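Flavin-dependent thymidylate synthase (Thermus thermophilus, PDB 6J61) probably catalyses the reductive methylation of dUMP to dTMP, using methylenetetrahydrofolate as methyl donor, NADPH as reductant and FAD as cofactor. Local coordinates at residues A30-V33 against T39-V42; L52-H57 against L256-E261; F81-A86 against K182-P187; I203-E206 against A211-A214. All blocks are in the same frame, centred on the assembly; numbering follows the deposited sequence.

How the contacts relate
Near the N terminus, contact 1 closes a short loop between helix 24-32 and helix 42-54. The end of the latter opens contact 2, which closes almost 200 residues later on helix 253-263. Within that long span lie two further closures in series: contact 3 joins the loop before strand 87-90 to helix 174-184, and contact 4 joins the consecutive helices 191-207 and 209-220. None of the four crosses another. A31 packs on L52 between contacts 1 and 2, and M53 packs on A211 and A214 between contacts 2 and 4. Contact 3 has its nearest atoms about 5 Å from contact 4. Contacts 2 and 3 each carry residues that meet a bound FAD.

Contact 1. Residues A30-V33 against T39-V42; sequences AARV and TKTV
R32 and T39 have the closest CA atoms across this short loop, yet at 8.6 Å the two backbones do not meet, so a long side chain bridges the gap. R32 suits the task: with CG anti to its carbonyl carbon (chi1 -59°) and the chain straight from CG to NE, it carries the guanidinium out to residues 39-40. There K40 CG lies over one face of the group, 3.5 Å from R32 NH1, while T39 CA approaches its edge, 3.6 Å from the same nitrogen. The aliphatic part of the lysine does the touching; K40 NZ stays 5.0 Å from R32 NE, and the salt bridge of R32 NH2 to D45 probably offsets the like charges. G38 O holds the guanidinium at NH1. Just beyond R32, V33 takes a positive phi and ends the helix in a Schellman motif; T41 starts the next helix as N-cap, its OG1 bonded to E44 N. The contact thus straddles the connection of two helices: R32 rests on L48 of helix 42-54, T39 reaches back to R25 and V28 of helix 24-32, and V33 packs on Y169 of the second subunit.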
# COMPACT_ATOMS: atom_id res chain seq x y z
N ALA A 30 7.10 -12.85 16.36
CA ALA A 30 7.29 -11.48 15.90
C ALA A 30 6.84 -10.49 16.97
O ALA A 30 7.46 -9.44 17.16
CB ALA A 30 6.50 -11.24 14.61
N ALA A 31 5.77 -10.82 17.68
CA ALA A 31 5.27 -9.95 18.73
C ALA A 31 6.33 -9.79 19.81
O ALA A 31 6.50 -8.71 20.37
CB ALA A 31 3.99 -10.53 19.33
N ARG A 32 7.07 -10.86 20.08
CA ARG A 32 8.10 -10.79 21.11
C ARG A 32 9.47 -10.40 20.53
O ARG A 32 10.44 -10.28 21.27
CB ARG A 32 8.19 -12.12 21.86
CG ARG A 32 6.87 -12.52 22.54
CD ARG A 32 6.98 -13.81 23.35
NE ARG A 32 5.72 -14.17 24.00
CZ ARG A 32 5.12 -15.35 23.87
NH1 ARG A 32 5.67 -16.30 23.12
NH2 ARG A 32 3.95 -15.59 24.45
N VAL A 33 9.54 -10.19 19.22
CA VAL A 33 10.79 -9.82 18.55
C VAL A 33 11.90 -10.68 19.14
O VAL A 33 12.90 -10.18 19.65
CB VAL A 33 11.13 -8.34 18.79
CG1 VAL A 33 12.22 -7.89 17.82
CG2 VAL A 33 9.89 -7.50 18.63
N THR A 39 8.38 -18.66 21.34
CA THR A 39 7.18 -19.29 21.87
C THR A 39 7.27 -19.54 23.37
O THR A 39 8.33 -19.38 23.99
CB THR A 39 6.93 -20.66 21.22
OG1 THR A 39 8.19 -21.27 20.93
CG2 THR A 39 6.11 -20.51 19.96
N LYS A 40 6.14 -19.93 23.95
CA LYS A 40 6.05 -20.25 25.37
C LYS A 40 5.07 -21.39 25.47
O LYS A 40 5.25 -22.42 24.81
CB LYS A 40 5.59 -19.03 26.18
CG LYS A 40 6.56 -17.86 26.09
CD LYS A 40 6.48 -16.94 27.31
CE LYS A 40 7.56 -15.85 27.23
NZ LYS A 40 7.74 -15.10 28.50
N THR A 41 4.02 -21.23 26.26
CA THR A 41 3.02 -22.29 26.40
C THR A 41 1.82 -21.97 25.49
O THR A 41 1.56 -20.81 25.18
CB THR A 41 2.57 -22.40 27.86
OG1 THR A 41 1.35 -21.67 28.05
CG2 THR A 41 3.62 -21.79 28.77
N VAL A 42 1.08 -23.00 25.07
CA VAL A 42 -0.05 -22.77 24.18
C VAL A 42 -1.15 -21.87 24.75
O VAL A 42 -1.75 -21.09 24.01
CB VAL A 42 -0.71 -24.09 23.70
CG1 VAL A 42 0.32 -25.01 23.10
CG2 VAL A 42 -1.43 -24.74 24.83

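Contact 2. Residues L52-H57 against L256-E261; sequences LMRHRH and LKEALE. With FAD (flavin-adenine dinucleotide), chain E.
R54 and H55 both reach for the carboxylate of E258, where a Schellman motif ends helix 42-54 and helix 253-263 passes by. The motif shows in the positive phi of R56 and the bond from H57 N to L52 O, 3.0 Å. The contact ties the end of helix 42-54, beside the FAD site, to helix 253-263, probably part of the extra C-terminal domain. Its tight part is E258 alone, a glutamate long enough to offer one oxygen to each base. H55 NE2 donates to E258 OE2 at 2.9 Å; the oxygen lies in the imidazole plane, but the donor comes from 54° above the carboxylate plane. R54 NH1 forms a salt bridge with E258 OE1 at 2.7 Å, though the strongly bent hydrogen bond is weak. D50 holds R54 at NE, and Y51 stacks on the ring of H55, so both are steadied by residues of helix 42-54. The loose side faces solvent, where K257 and E261 pair with each other and leave residues 52-57 alone. On the FAD side, H57 has CG anti to its backbone N (chi1 -177°), which lays its imidazole over the flavin. An alanine at H57 is likely to deprive the flavin of this cover and leave the ring system less firmly seated. The closest approach there is H57 NE2 to FAD N5, 3.2 Å.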
# COMPACT_ATOMS: atom_id res chain seq x y z
N LEU A 52 -3.54 -9.45 21.11
CA LEU A 52 -3.15 -8.68 19.93
C LEU A 52 -4.34 -8.38 19.01
O LEU A 52 -4.45 -7.29 18.46
CB LEU A 52 -2.07 -9.43 19.14
CG LEU A 52 -0.72 -9.65 19.84
CD1 LEU A 52 0.17 -10.53 18.98
CD2 LEU A 52 -0.05 -8.32 20.12
N MET A 53 -5.22 -9.36 18.86
CA MET A 53 -6.41 -9.22 18.04
C MET A 53 -7.32 -8.14 18.66
O MET A 53 -7.77 -7.23 17.97
CB MET A 53 -7.12 -10.58 17.97
CG MET A 53 -8.46 -10.61 17.27
SD MET A 53 -8.34 -10.47 15.51
CE MET A 53 -7.60 -12.00 15.10
N ARG A 54 -7.57 -8.26 19.96
CA ARG A 54 -8.41 -7.33 20.72
C ARG A 54 -7.97 -5.88 20.64
O ARG A 54 -8.80 -4.98 20.44
CB ARG A 54 -8.42 -7.69 22.21
CG ARG A 54 -9.32 -8.82 22.62
CD ARG A 54 -9.33 -8.94 24.14
NE ARG A 54 -8.09 -9.49 24.68
CZ ARG A 54 -7.66 -9.30 25.92
NH1 ARG A 54 -8.36 -8.55 26.76
NH2 ARG A 54 -6.53 -9.86 26.33
N HIS A 55 -6.68 -5.65 20.84
CA HIS A 55 -6.12 -4.30 20.84
C HIS A 55 -5.69 -3.73 19.50
O HIS A 55 -5.06 -2.66 19.45
CB HIS A 55 -4.96 -4.24 21.83
CG HIS A 55 -5.37 -4.45 23.25
ND1 HIS A 55 -5.23 -3.48 24.21
CD2 HIS A 55 -5.97 -5.50 23.86
CE1 HIS A 55 -5.72 -3.92 25.36
NE2 HIS A 55 -6.18 -5.14 25.17
N ARG A 56 -6.01 -4.41 18.41
CA ARG A 56 -5.65 -3.93 17.09
C ARG A 56 -4.14 -3.84 16.86
O ARG A 56 -3.69 -3.05 16.02
CB ARG A 56 -6.28 -2.55 16.86
CG ARG A 56 -7.79 -2.56 16.80
CD ARG A 56 -8.27 -3.21 15.52
NE ARG A 56 -7.84 -4.60 15.40
CZ ARG A 56 -7.94 -5.31 14.28
NH1 ARG A 56 -8.46 -4.76 13.19
NH2 ARG A 56 -7.52 -6.57 14.25
N HIS A 57 -3.35 -4.62 17.61
CA HIS A 57 -1.90 -4.63 17.42
C HIS A 57 -1.74 -5.62 16.27
O HIS A 57 -1.51 -6.81 16.47
CB HIS A 57 -1.21 -5.15 18.68
CG HIS A 57 0.28 -5.14 18.60
ND1 HIS A 57 0.97 -4.94 17.42
CD2 HIS A 57 1.23 -5.35 19.55
CE1 HIS A 57 2.27 -5.03 17.65
NE2 HIS A 57 2.45 -5.28 18.93
N LEU A 256 -12.66 -8.78 30.69
CA LEU A 256 -13.81 -8.24 31.41
C LEU A 256 -13.73 -6.72 31.56
O LEU A 256 -14.65 -6.00 31.18
CB LEU A 256 -13.91 -8.87 32.80
CG LEU A 256 -15.21 -9.57 33.23
CD1 LEU A 256 -15.26 -9.52 34.75
CD2 LEU A 256 -16.44 -8.88 32.66
N LYS A 257 -12.64 -6.25 32.15
CA LYS A 257 -12.45 -4.83 32.36
C LYS A 257 -12.65 -4.08 31.04
O LYS A 257 -13.38 -3.09 30.97
CB LYS A 257 -11.05 -4.56 32.91
CG LYS A 257 -10.76 -3.10 33.17
CD LYS A 257 -9.44 -2.92 33.90
CE LYS A 257 -9.06 -1.45 33.99
NZ LYS A 257 -10.15 -0.63 34.61
N GLU A 258 -11.98 -4.56 30.00
CA GLU A 258 -12.08 -3.96 28.67
C GLU A 258 -13.51 -3.94 28.15
O GLU A 258 -13.99 -2.90 27.70
CB GLU A 258 -11.18 -4.71 27.69
CG GLU A 258 -9.69 -4.46 27.90
CD GLU A 258 -8.83 -5.48 27.17
OE1 GLU A 258 -9.31 -6.10 26.20
OE2 GLU A 258 -7.66 -5.66 27.56
N ALA A 259 -14.19 -5.08 28.22
CA ALA A 259 -15.57 -5.18 27.75
C ALA A 259 -16.45 -4.13 28.42
O ALA A 259 -17.35 -3.56 27.81
CB ALA A 259 -16.13 -6.58 28.03
N LEU A 260 -16.17 -3.87 29.69
CA LEU A 260 -16.92 -2.88 30.43
C LEU A 260 -16.49 -1.50 29.96
O LEU A 260 -17.33 -0.63 29.72
CB LEU A 260 -16.65 -3.02 31.93
CG LEU A 260 -17.15 -4.27 32.64
CD1 LEU A 260 -16.70 -4.25 34.09
CD2 LEU A 260 -18.65 -4.35 32.55
N GLU A 261 -15.18 -1.31 29.83
CA GLU A 261 -14.64 -0.02 29.40
C GLU A 261 -15.07 0.34 27.98
O GLU A 261 -14.90 1.48 27.55
CB GLU A 261 -13.11 -0.01 29.53
CG GLU A 261 -12.61 -0.21 30.97
CD GLU A 261 -11.10 -0.07 31.13
OE1 GLU A 261 -10.35 -0.83 30.48
OE2 GLU A 261 -10.65 0.79 31.93
PA FAD E . -1.56 1.71 8.14
O1A FAD E . -0.09 1.58 8.24
O2A FAD E . -1.93 3.19 7.59
O5B FAD E . -2.10 0.61 7.11
C5B FAD E . -3.52 0.59 7.14
C4B FAD E . -3.99 -0.72 6.51
O4B FAD E . -3.53 -0.79 5.13
C3B FAD E . -3.40 -1.91 7.23
O3B FAD E . -4.23 -2.37 8.30
C2B FAD E . -3.24 -2.94 6.12
O2B FAD E . -4.47 -3.67 5.96
C1B FAD E . -2.88 -2.07 4.89
N9A FAD E . -1.41 -1.90 4.69
C8A FAD E . -0.72 -0.71 4.71
N7A FAD E . 0.55 -0.91 4.50
C5A FAD E . 0.77 -2.22 4.33
C6A FAD E . 1.91 -3.02 4.06
N6A FAD E . 3.16 -2.43 3.94
N1A FAD E . 1.77 -4.37 3.94
C2A FAD E . 0.56 -4.96 4.06
N3A FAD E . -0.54 -4.24 4.31
C4A FAD E . -0.49 -2.89 4.45
N1 FAD E . 3.93 -1.47 16.49
C2 FAD E . 5.16 -1.93 16.76
O2 FAD E . 6.01 -1.85 15.88
N3 FAD E . 5.51 -2.48 17.95
C4 FAD E . 4.61 -2.61 18.99
O4 FAD E . 4.93 -3.10 20.06
C4X FAD E . 3.21 -2.12 18.75
N5 FAD E . 2.25 -2.19 19.66
C5X FAD E . 0.99 -1.74 19.42
C6 FAD E . -0.02 -1.85 20.44
C7 FAD E . -1.31 -1.39 20.21
C7M FAD E . -2.34 -1.52 21.31
C8 FAD E . -1.66 -0.80 18.94
C8M FAD E . -3.07 -0.30 18.67
C9 FAD E . -0.70 -0.69 17.92
C9A FAD E . 0.64 -1.15 18.14
N10 FAD E . 1.66 -1.05 17.12
C10 FAD E . 2.94 -1.53 17.40
C1' FAD E . 1.39 -0.46 15.80
C2' FAD E . 0.74 -1.43 14.81
O2' FAD E . 1.43 -2.68 14.80
C3' FAD E . 0.72 -0.80 13.40
O3' FAD E . 2.05 -0.64 12.89
C4' FAD E . 0.02 0.59 13.41
O4' FAD E . -1.08 0.60 14.34
C5' FAD E . -0.50 0.91 12.02
O5' FAD E . -1.74 0.22 11.84
P FAD E . -2.02 0.04 10.28
O1P FAD E . -0.87 -0.67 9.65
O2P FAD E . -3.36 -0.82 10.12
O3P FAD E . -2.26 1.53 9.62

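Contact 3. Residues F81-A86 against K182-P187; sequences FRHRTA and KLRLAP. With FAD (flavin-adenine dinucleotide), chain N; PO4 (phosphate ion), chain F; PO4 (phosphate ion), chain L.
The imidazole of H83 meets the guanidinium of R184 edge to edge, the two planes turned 68° apart. Beside this bond L183 CD1 touches the H83 edge, and FAD C5' lies over one face of the ring. R184 grips side-on with two nitrogens: NE lies in the imidazole plane, 3.0 Å from H83 NE2 (N-H...N 153°), while NH2, 3.1 Å from the same H83 NE2, is tilted from it. A bend at chi2 (-59°) folds the arginine so that this edge faces the histidine. An alanine at H83 would probably leave R184, the predicted activator of dUMP, without this acceptor and freer to turn. A phosphate ion, probably from the crystallisation liquor, meets R184 NH1 weakly; R82 binds a second phosphate through NH2 and pairs with E90 of the fourth subunit. Further along the ThyX motif, R84 N binds FAD O1A at 2.6 Å, T85 OG1 binds FAD O2A at 2.7 Å, and the R84 guanidinium lies over the adenine. The pair joins the loop before strand 87-90 to the end of helix 174-184: H83 packs on W170 of strand 165-173 and meets F180 of helix 174-184 edge-to-face, and R184 packs on I193 and A197 of helix 191-207.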
# COMPACT_ATOMS: atom_id res chain seq x y z
N PHE A 81 -10.20 -8.66 -6.71
CA PHE A 81 -9.06 -7.78 -6.96
C PHE A 81 -9.20 -6.37 -6.41
O PHE A 81 -8.25 -5.60 -6.43
CB PHE A 81 -8.74 -7.74 -8.47
CG PHE A 81 -8.31 -9.07 -9.04
CD1 PHE A 81 -8.19 -10.19 -8.22
CD2 PHE A 81 -8.06 -9.20 -10.40
CE1 PHE A 81 -7.82 -11.44 -8.76
CE2 PHE A 81 -7.69 -10.44 -10.95
CZ PHE A 81 -7.57 -11.56 -10.12
N ARG A 82 -10.39 -6.04 -5.90
CA ARG A 82 -10.64 -4.73 -5.30
C ARG A 82 -9.75 -4.57 -4.08
O ARG A 82 -9.56 -3.46 -3.58
CB ARG A 82 -12.10 -4.58 -4.88
CG ARG A 82 -13.09 -4.41 -6.03
CD ARG A 82 -12.87 -3.09 -6.75
NE ARG A 82 -13.60 -3.01 -8.02
CZ ARG A 82 -14.91 -3.17 -8.14
NH1 ARG A 82 -15.65 -3.42 -7.06
NH2 ARG A 82 -15.48 -3.10 -9.33
N HIS A 83 -9.24 -5.69 -3.59
CA HIS A 83 -8.36 -5.74 -2.42
C HIS A 83 -6.94 -5.55 -2.92
O HIS A 83 -6.33 -6.46 -3.50
CB HIS A 83 -8.52 -7.08 -1.71
CG HIS A 83 -9.90 -7.31 -1.18
ND1 HIS A 83 -10.25 -7.04 0.13
CD2 HIS A 83 -11.03 -7.73 -1.79
CE1 HIS A 83 -11.54 -7.29 0.30
NE2 HIS A 83 -12.03 -7.71 -0.85
N ARG A 84 -6.43 -4.35 -2.68
CA ARG A 84 -5.12 -3.93 -3.13
C ARG A 84 -3.92 -4.39 -2.32
O ARG A 84 -2.80 -4.34 -2.82
CB ARG A 84 -5.11 -2.40 -3.20
CG ARG A 84 -6.10 -1.82 -4.20
CD ARG A 84 -6.40 -0.36 -3.90
NE ARG A 84 -7.06 -0.21 -2.60
CZ ARG A 84 -7.51 0.94 -2.10
NH1 ARG A 84 -7.38 2.06 -2.78
NH2 ARG A 84 -8.08 0.96 -0.90
N THR A 85 -4.14 -4.85 -1.10
CA THR A 85 -3.04 -5.26 -0.24
C THR A 85 -2.47 -6.63 -0.56
O THR A 85 -1.64 -7.16 0.18
CB THR A 85 -3.46 -5.24 1.25
OG1 THR A 85 -4.60 -6.09 1.43
CG2 THR A 85 -3.78 -3.81 1.71
N ALA A 86 -2.89 -7.22 -1.67
CA ALA A 86 -2.39 -8.53 -2.03
C ALA A 86 -1.53 -8.52 -3.30
O ALA A 86 -1.48 -7.53 -4.03
CB ALA A 86 -3.56 -9.49 -2.20
N LYS A 182 -13.61 -11.07 6.54
CA LYS A 182 -14.64 -10.32 7.24
C LYS A 182 -15.60 -9.67 6.24
O LYS A 182 -16.80 -9.65 6.46
CB LYS A 182 -14.00 -9.24 8.12
CG LYS A 182 -14.98 -8.31 8.83
CD LYS A 182 -15.95 -9.08 9.72
CE LYS A 182 -17.04 -8.16 10.32
NZ LYS A 182 -18.11 -8.91 11.05
N LEU A 183 -15.06 -9.16 5.14
CA LEU A 183 -15.88 -8.53 4.11
C LEU A 183 -16.56 -9.50 3.16
O LEU A 183 -17.74 -9.34 2.85
CB LEU A 183 -15.04 -7.55 3.29
CG LEU A 183 -14.66 -6.26 4.01
CD1 LEU A 183 -13.58 -5.52 3.23
CD2 LEU A 183 -15.91 -5.40 4.20
N ARG A 184 -15.84 -10.51 2.70
CA ARG A 184 -16.41 -11.46 1.76
C ARG A 184 -17.21 -12.58 2.40
O ARG A 184 -17.90 -13.35 1.71
CB ARG A 184 -15.31 -12.03 0.88
CG ARG A 184 -14.56 -10.93 0.17
CD ARG A 184 -15.48 -10.09 -0.70
NE ARG A 184 -14.78 -8.93 -1.22
CZ ARG A 184 -15.31 -8.04 -2.05
NH1 ARG A 184 -16.56 -8.17 -2.45
NH2 ARG A 184 -14.58 -7.01 -2.45
N LEU A 185 -17.13 -12.69 3.72
CA LEU A 185 -17.89 -13.70 4.43
C LEU A 185 -19.22 -13.05 4.84
O LEU A 185 -20.21 -13.72 5.09
CB LEU A 185 -17.10 -14.18 5.66
CG LEU A 185 -16.83 -15.67 5.82
CD1 LEU A 185 -16.86 -16.39 4.48
CD2 LEU A 185 -15.48 -15.86 6.51
N ALA A 186 -19.24 -11.72 4.88
CA ALA A 186 -20.44 -10.98 5.24
C ALA A 186 -21.54 -11.32 4.26
O ALA A 186 -21.28 -11.56 3.08
CB ALA A 186 -20.17 -9.49 5.22
N PRO A 187 -22.80 -11.33 4.73
CA PRO A 187 -23.94 -11.64 3.85
C PRO A 187 -24.22 -10.60 2.78
O PRO A 187 -25.05 -10.82 1.91
CB PRO A 187 -25.10 -11.82 4.83
CG PRO A 187 -24.71 -10.97 6.01
CD PRO A 187 -23.22 -11.22 6.14
PA FAD N . -7.81 -3.60 0.56
O1A FAD N . -7.86 -3.23 -0.88
O2A FAD N . -7.02 -5.01 0.72
O5B FAD N . -7.03 -2.45 1.36
C5B FAD N . -7.13 -2.69 2.77
C4B FAD N . -6.75 -1.39 3.47
O4B FAD N . -5.39 -1.05 3.12
C3B FAD N . -7.62 -0.24 2.98
O3B FAD N . -8.83 -0.09 3.72
C2B FAD N . -6.70 0.97 3.11
O2B FAD N . -6.80 1.53 4.43
C1B FAD N . -5.29 0.38 2.81
N9A FAD N . -4.86 0.58 1.39
C8A FAD N . -4.44 -0.40 0.52
N7A FAD N . -4.13 0.11 -0.64
C5A FAD N . -4.30 1.44 -0.61
C6A FAD N . -4.13 2.51 -1.54
N6A FAD N . -3.67 2.25 -2.82
N1A FAD N . -4.41 3.77 -1.16
C2A FAD N . -4.85 4.05 0.08
N3A FAD N . -5.04 3.08 0.99
C4A FAD N . -4.78 1.78 0.70
N1 FAD N . -16.53 -0.70 -4.91
C2 FAD N . -16.87 -0.02 -6.02
O2 FAD N . -15.98 0.28 -6.80
N3 FAD N . -18.14 0.35 -6.31
C4 FAD N . -19.20 0.06 -5.47
O4 FAD N . -20.34 0.40 -5.75
C4X FAD N . -18.89 -0.70 -4.21
N5 FAD N . -19.82 -1.03 -3.32
C5X FAD N . -19.52 -1.72 -2.17
C6 FAD N . -20.56 -2.05 -1.24
C7 FAD N . -20.27 -2.74 -0.07
C7M FAD N . -21.40 -3.07 0.88
C8 FAD N . -18.92 -3.13 0.22
C8M FAD N . -18.58 -3.89 1.49
C9 FAD N . -17.87 -2.82 -0.67
C9A FAD N . -18.15 -2.11 -1.89
N10 FAD N . -17.11 -1.77 -2.82
C10 FAD N . -17.45 -1.06 -3.98
C1' FAD N . -15.69 -2.13 -2.60
C2' FAD N . -14.95 -1.22 -1.59
O2' FAD N . -15.06 0.16 -1.97
C3' FAD N . -13.46 -1.63 -1.49
O3' FAD N . -12.80 -1.36 -2.74
C4' FAD N . -13.31 -3.14 -1.13
O4' FAD N . -14.26 -3.51 -0.11
C5' FAD N . -11.90 -3.42 -0.62
O5' FAD N . -11.81 -2.95 0.72
P FAD N . -10.30 -2.48 1.03
O1P FAD N . -9.83 -1.53 -0.03
O2P FAD N . -10.32 -1.75 2.46
O3P FAD N . -9.34 -3.82 1.12
P PO4 F . -17.66 -5.08 -5.42
O1 PO4 F . -18.33 -6.08 -4.54
O2 PO4 F . -18.64 -4.05 -5.85
O3 PO4 F . -17.10 -5.77 -6.61
O4 PO4 F . -16.56 -4.43 -4.67
P PO4 L . -19.21 -5.43 -8.97
O1 PO4 L . -19.11 -6.90 -9.14
O2 PO4 L . -19.88 -4.84 -10.15
O3 PO4 L . -17.85 -4.85 -8.84
O4 PO4 L . -19.99 -5.12 -7.74

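Contact 4. Residues I203-E206 against A211-A214; sequences IVKE and AWAA
W212 carries the contact, with K205 over one face and V204 beside its six-membered ring, where helix 191-207 and helix 209-220 follow each other almost without a break. Followed in sequence, the second segment begins at A211, whose backbone N bonds to D24 OD1 and whose carbonyl O is packed against by M53 CE, 3.8 Å away; its methyl is small enough to sit against L174. W212 comes next, and its CA is only 5.5 Å from that of K205, so close that the indole can lie directly against the neighbouring helix. With CG anti to the backbone N (chi1 175°), the ring stands out from its own helix and offers a face to K205. The lysine answers with its methylenes: K205 CG sits 3.8 Å from the centroid of the five-membered ring of W212 and 18° off the ring normal, a CH-pi contact. Because the lysine chain is fully extended, its ammonium is carried away from the indole, and a residue that is apolar along its shaft and charged at its end suits this exposed edge. Nearby, V204 CG1 touches W212 CE3 at 3.9 Å, meeting the ring obliquely; a branched apolar residue suits this buried position. At A214 the CB packs on M53 CB at 3.8 Å. Both partners also pack on helix 174-184: W212 on F178 and L181, V204 on L177.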
# COMPACT_ATOMS: atom_id res chain seq x y z
N ILE A 203 -9.33 -23.27 5.12
CA ILE A 203 -7.90 -23.53 5.09
C ILE A 203 -7.18 -22.78 6.19
O ILE A 203 -6.27 -23.32 6.81
CB ILE A 203 -7.28 -23.16 3.73
CG1 ILE A 203 -7.95 -23.95 2.62
CG2 ILE A 203 -5.80 -23.48 3.74
CD1 ILE A 203 -7.48 -23.55 1.25
N VAL A 204 -7.57 -21.54 6.44
CA VAL A 204 -6.91 -20.75 7.48
C VAL A 204 -7.21 -21.32 8.87
O VAL A 204 -6.32 -21.39 9.73
CB VAL A 204 -7.33 -19.25 7.38
CG1 VAL A 204 -6.78 -18.45 8.55
CG2 VAL A 204 -6.80 -18.66 6.08
N LYS A 205 -8.45 -21.74 9.09
CA LYS A 205 -8.84 -22.31 10.38
C LYS A 205 -7.96 -23.50 10.77
O LYS A 205 -7.55 -23.62 11.92
CB LYS A 205 -10.30 -22.73 10.34
CG LYS A 205 -10.82 -23.27 11.65
CD LYS A 205 -12.31 -23.59 11.55
CE LYS A 205 -12.87 -24.16 12.85
NZ LYS A 205 -14.36 -24.35 12.79
N GLU A 206 -7.66 -24.37 9.81
CA GLU A 206 -6.80 -25.52 10.10
C GLU A 206 -5.33 -25.14 10.28
O GLU A 206 -4.65 -25.69 11.13
CB GLU A 206 -6.91 -26.57 8.99
CG GLU A 206 -7.88 -27.73 9.30
CD GLU A 206 -7.31 -28.75 10.30
OE1 GLU A 206 -6.30 -29.43 9.97
OE2 GLU A 206 -7.86 -28.88 11.41
N ALA A 211 -4.94 -18.06 15.98
CA ALA A 211 -5.26 -16.78 15.38
C ALA A 211 -6.71 -16.80 14.91
O ALA A 211 -7.47 -15.84 15.11
CB ALA A 211 -4.34 -16.50 14.22
N TRP A 212 -7.11 -17.91 14.30
CA TRP A 212 -8.46 -18.03 13.82
C TRP A 212 -9.45 -17.99 14.98
O TRP A 212 -10.55 -17.43 14.85
CB TRP A 212 -8.64 -19.32 13.01
CG TRP A 212 -10.07 -19.51 12.62
CD1 TRP A 212 -11.06 -20.08 13.37
CD2 TRP A 212 -10.72 -18.97 11.46
NE1 TRP A 212 -12.28 -19.92 12.76
CE2 TRP A 212 -12.10 -19.25 11.59
CE3 TRP A 212 -10.27 -18.28 10.33
CZ2 TRP A 212 -13.03 -18.86 10.62
CZ3 TRP A 212 -11.19 -17.89 9.37
CH2 TRP A 212 -12.56 -18.18 9.53
N ALA A 213 -9.08 -18.59 16.10
CA ALA A 213 -9.98 -18.59 17.25
C ALA A 213 -10.25 -17.15 17.64
O ALA A 213 -11.40 -16.76 17.84
CB ALA A 213 -9.35 -19.34 18.42
N ALA A 214 -9.20 -16.36 17.72
CA ALA A 214 -9.35 -14.96 18.08
C ALA A 214 -10.19 -14.23 17.04
O ALA A 214 -11.11 -13.46 17.38
CB ALA A 214 -7.96 -14.30 18.19